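Local coordinates for segregation and condensation protein B (Mycobacterium tuberculosis, PDB 2Z99) that probably takes part in chromosome segregation and condensation during cell division, as a winged-helix partner in the SMC complex, at residues T105-R117 with G151-E163. Numbering follows the deposited sequence.
Sequences TLAVVAYRQPVTR and GAVTFATTELFLE
A152 meets T116 at the start of the contact, its CB lying 3.5 Å from T116 CG2. T116 CG2 also touches the carbonyl oxygens of A152 and V153. A water links the segments here: it donates to V153 O and accepts from R117 N at the start of helix 117-124. T154 sets its OG1 beside P114, 3.6 Å from P114 CB. F155 makes the main backbone link, from its N to V115 O at 2.8 Å. That bond is bent, 133° at the hydrogen, and the donor is tilted 32° out of the carbonyl plane. A weak return bond runs from V115 N to F155 O. With CG anti to the carbonyl carbon (chi1 -68°), the F155 ring turns its edge to V115 O and the water. The backbone of A156 lies against V109 CG1, 3.9 Å from A156 C. T157 presses its CG2 onto helix 105-112, a tight 3.4 Å from A110 CA. This methyl also sits over one face of the F161 ring, offset toward the rim. T158 is the N-cap of helix 159-165; its OG1 accepts from F161 N. The F161 ring then reaches L106 and A110, with CE1 3.8 Å from L106 CD2. In this winged-helix domain, strand 153-157 lies between the short, weakly bonded strand 115-116 and strand 141-146, helix 105-112 crosses it nearly at a right angle, and L136 of helix 129-137 touches F155.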
# COMPACT_ATOMS: atom_id res chain seq x y z
N THR A 105 -26.45 -16.64 -22.64
CA THR A 105 -26.81 -18.00 -22.28
C THR A 105 -27.59 -18.05 -20.98
O THR A 105 -28.34 -19.00 -20.74
CB THR A 105 -25.57 -18.94 -22.20
OG1 THR A 105 -25.66 -19.80 -21.06
CG2 THR A 105 -24.30 -18.15 -22.14
N LEU A 106 -27.42 -17.04 -20.14
CA LEU A 106 -28.15 -17.01 -18.89
C LEU A 106 -29.61 -16.82 -19.27
O LEU A 106 -30.50 -17.50 -18.76
CB LEU A 106 -27.69 -15.84 -18.01
CG LEU A 106 -27.90 -15.92 -16.50
CD1 LEU A 106 -27.98 -14.51 -15.97
CD2 LEU A 106 -29.17 -16.68 -16.13
N ALA A 107 -29.85 -15.88 -20.18
CA ALA A 107 -31.19 -15.57 -20.66
C ALA A 107 -31.86 -16.79 -21.27
O ALA A 107 -33.06 -17.00 -21.09
CB ALA A 107 -31.13 -14.45 -21.67
N VAL A 108 -31.09 -17.59 -21.99
CA VAL A 108 -31.64 -18.77 -22.61
C VAL A 108 -32.20 -19.69 -21.53
O VAL A 108 -33.33 -20.17 -21.64
CB VAL A 108 -30.57 -19.52 -23.45
CG1 VAL A 108 -31.12 -20.84 -23.97
CG2 VAL A 108 -30.14 -18.65 -24.61
N VAL A 109 -31.43 -19.92 -20.47
CA VAL A 109 -31.87 -20.78 -19.38
C VAL A 109 -33.06 -20.15 -18.68
O VAL A 109 -34.02 -20.83 -18.34
CB VAL A 109 -30.78 -21.00 -18.32
CG1 VAL A 109 -31.37 -21.64 -17.08
CG2 VAL A 109 -29.67 -21.89 -18.88
N ALA A 110 -32.98 -18.84 -18.48
CA ALA A 110 -34.04 -18.10 -17.81
C ALA A 110 -35.39 -18.21 -18.51
O ALA A 110 -36.39 -18.54 -17.89
CB ALA A 110 -33.65 -16.64 -17.68
N TYR A 111 -35.39 -17.93 -19.81
CA TYR A 111 -36.61 -17.96 -20.61
C TYR A 111 -37.11 -19.35 -21.02
O TYR A 111 -38.28 -19.51 -21.35
CB TYR A 111 -36.43 -17.08 -21.85
CG TYR A 111 -36.50 -15.59 -21.58
CD1 TYR A 111 -37.74 -14.95 -21.45
CD2 TYR A 111 -35.34 -14.82 -21.47
CE1 TYR A 111 -37.82 -13.56 -21.24
CE2 TYR A 111 -35.41 -13.43 -21.26
CZ TYR A 111 -36.66 -12.81 -21.14
OH TYR A 111 -36.74 -11.44 -20.96
N ARG A 112 -36.23 -20.34 -21.02
CA ARG A 112 -36.64 -21.70 -21.38
C ARG A 112 -36.55 -22.59 -20.14
O ARG A 112 -36.72 -23.80 -20.22
CB ARG A 112 -35.74 -22.27 -22.48
CG ARG A 112 -35.99 -21.72 -23.88
CD ARG A 112 -35.13 -22.47 -24.88
NE ARG A 112 -35.56 -22.27 -26.27
CZ ARG A 112 -35.48 -21.11 -26.92
NH1 ARG A 112 -34.99 -20.03 -26.31
NH2 ARG A 112 -35.90 -21.02 -28.17
N GLN A 113 -36.29 -21.94 -19.01
CA GLN A 113 -36.13 -22.58 -17.71
C GLN A 113 -35.78 -24.06 -17.76
O GLN A 113 -34.62 -24.38 -18.03
CB GLN A 113 -37.37 -22.35 -16.86
CG GLN A 113 -37.07 -22.39 -15.37
CD GLN A 113 -36.14 -21.28 -14.94
OE1 GLN A 113 -36.04 -20.25 -15.61
NE2 GLN A 113 -35.48 -21.46 -13.81
N PRO A 114 -36.73 -24.99 -17.52
CA PRO A 114 -36.22 -26.37 -17.60
C PRO A 114 -35.62 -26.57 -18.99
O PRO A 114 -36.35 -26.63 -19.97
CB PRO A 114 -37.48 -27.21 -17.40
CG PRO A 114 -38.35 -26.33 -16.59
CD PRO A 114 -38.17 -25.00 -17.26
N VAL A 115 -34.29 -26.64 -19.05
CA VAL A 115 -33.57 -26.84 -20.31
C VAL A 115 -32.31 -27.66 -20.11
O VAL A 115 -31.63 -27.51 -19.10
CB VAL A 115 -33.10 -25.51 -20.92
CG1 VAL A 115 -34.27 -24.75 -21.46
CG2 VAL A 115 -32.37 -24.70 -19.88
N THR A 116 -32.01 -28.52 -21.07
CA THR A 116 -30.80 -29.34 -21.02
C THR A 116 -29.73 -28.45 -21.62
O THR A 116 -30.04 -27.55 -22.41
CB THR A 116 -30.94 -30.60 -21.90
OG1 THR A 116 -31.66 -30.26 -23.09
CG2 THR A 116 -31.69 -31.70 -21.16
N ARG A 117 -28.46 -28.67 -21.28
CA ARG A 117 -27.47 -27.81 -21.89
C ARG A 117 -27.42 -28.08 -23.39
O ARG A 117 -27.03 -27.22 -24.16
CB ARG A 117 -26.08 -28.00 -21.26
CG ARG A 117 -25.56 -29.40 -21.23
CD ARG A 117 -24.08 -29.40 -21.58
NE ARG A 117 -23.33 -28.38 -20.84
CZ ARG A 117 -23.07 -28.42 -19.54
NH1 ARG A 117 -23.51 -29.42 -18.79
NH2 ARG A 117 -22.36 -27.45 -18.98
N GLY A 151 -32.75 -38.35 -20.43
CA GLY A 151 -31.98 -38.55 -19.23
C GLY A 151 -30.85 -37.55 -19.08
O GLY A 151 -29.83 -37.84 -18.45
N ALA A 152 -31.03 -36.37 -19.67
CA ALA A 152 -30.02 -35.32 -19.61
C ALA A 152 -30.47 -34.32 -18.56
O ALA A 152 -31.61 -33.85 -18.59
CB ALA A 152 -29.89 -34.64 -20.97
N VAL A 153 -29.57 -33.99 -17.64
CA VAL A 153 -29.90 -33.04 -16.59
C VAL A 153 -30.51 -31.77 -17.18
O VAL A 153 -30.13 -31.34 -18.28
CB VAL A 153 -28.66 -32.67 -15.74
CG1 VAL A 153 -28.01 -33.93 -15.20
CG2 VAL A 153 -27.67 -31.88 -16.56
N THR A 154 -31.46 -31.21 -16.46
CA THR A 154 -32.15 -30.00 -16.86
C THR A 154 -31.66 -28.89 -15.93
O THR A 154 -31.14 -29.17 -14.85
CB THR A 154 -33.69 -30.20 -16.75
OG1 THR A 154 -34.37 -28.96 -16.97
CG2 THR A 154 -34.05 -30.75 -15.38
N PHE A 155 -31.82 -27.63 -16.35
CA PHE A 155 -31.36 -26.49 -15.55
C PHE A 155 -32.41 -25.42 -15.36
O PHE A 155 -33.39 -25.35 -16.10
CB PHE A 155 -30.13 -25.82 -16.20
CG PHE A 155 -28.89 -26.67 -16.19
CD1 PHE A 155 -28.71 -27.67 -17.14
CD2 PHE A 155 -27.94 -26.50 -15.19
CE1 PHE A 155 -27.60 -28.49 -17.09
CE2 PHE A 155 -26.82 -27.32 -15.14
CZ PHE A 155 -26.65 -28.32 -16.08
N ALA A 156 -32.19 -24.58 -14.35
CA ALA A 156 -33.09 -23.49 -14.07
C ALA A 156 -32.34 -22.39 -13.36
O ALA A 156 -31.28 -22.61 -12.79
CB ALA A 156 -34.25 -23.97 -13.22
N THR A 157 -32.90 -21.19 -13.42
CA THR A 157 -32.31 -20.05 -12.76
C THR A 157 -32.67 -20.20 -11.29
O THR A 157 -33.76 -20.64 -10.96
CB THR A 157 -32.89 -18.74 -13.29
OG1 THR A 157 -34.32 -18.75 -13.14
CG2 THR A 157 -32.55 -18.57 -14.76
N THR A 158 -31.73 -19.85 -10.42
CA THR A 158 -31.94 -19.96 -8.99
C THR A 158 -32.81 -18.83 -8.48
O THR A 158 -33.42 -18.10 -9.26
CB THR A 158 -30.60 -19.91 -8.26
OG1 THR A 158 -30.01 -18.61 -8.45
CG2 THR A 158 -29.66 -20.98 -8.80
N GLU A 159 -32.86 -18.68 -7.16
CA GLU A 159 -33.64 -17.63 -6.52
C GLU A 159 -32.74 -16.38 -6.52
O GLU A 159 -33.21 -15.26 -6.71
CB GLU A 159 -33.98 -18.02 -5.09
CG GLU A 159 -34.68 -19.37 -4.94
CD GLU A 159 -36.05 -19.39 -5.58
OE1 GLU A 159 -36.90 -18.55 -5.21
OE2 GLU A 159 -36.29 -20.25 -6.46
N LEU A 160 -31.45 -16.61 -6.30
CA LEU A 160 -30.46 -15.55 -6.27
C LEU A 160 -30.50 -14.81 -7.60
O LEU A 160 -30.25 -13.60 -7.66
CB LEU A 160 -29.08 -16.14 -6.02
CG LEU A 160 -27.93 -15.22 -5.60
CD1 LEU A 160 -26.71 -16.07 -5.30
CD2 LEU A 160 -27.63 -14.20 -6.69
N PHE A 161 -30.80 -15.54 -8.67
CA PHE A 161 -30.88 -14.96 -10.01
C PHE A 161 -31.97 -13.89 -10.01
O PHE A 161 -31.81 -12.81 -10.58
CB PHE A 161 -31.22 -16.04 -11.03
CG PHE A 161 -31.81 -15.50 -12.30
CD1 PHE A 161 -31.02 -14.82 -13.22
CD2 PHE A 161 -33.17 -15.65 -12.57
CE1 PHE A 161 -31.58 -14.29 -14.38
CE2 PHE A 161 -33.73 -15.13 -13.73
CZ PHE A 161 -32.94 -14.45 -14.63
N LEU A 162 -33.09 -14.22 -9.38
CA LEU A 162 -34.22 -13.31 -9.29
C LEU A 162 -33.80 -12.08 -8.49
O LEU A 162 -34.30 -10.98 -8.71
CB LEU A 162 -35.40 -14.01 -8.61
CG LEU A 162 -35.86 -15.30 -9.30
CD1 LEU A 162 -36.75 -16.09 -8.36
CD2 LEU A 162 -36.59 -14.96 -10.58
N GLU A 163 -32.87 -12.28 -7.56
CA GLU A 163 -32.36 -11.19 -6.72
C GLU A 163 -31.42 -10.27 -7.49
O GLU A 163 -31.78 -9.13 -7.79
CB GLU A 163 -31.64 -11.77 -5.50
CG GLU A 163 -32.56 -12.42 -4.48
CD GLU A 163 -31.80 -12.99 -3.30
OE1 GLU A 163 -31.00 -12.25 -2.68
OE2 GLU A 163 -32.01 -14.18 -2.98
O HOH W 1 -28.10 -31.09 -19.86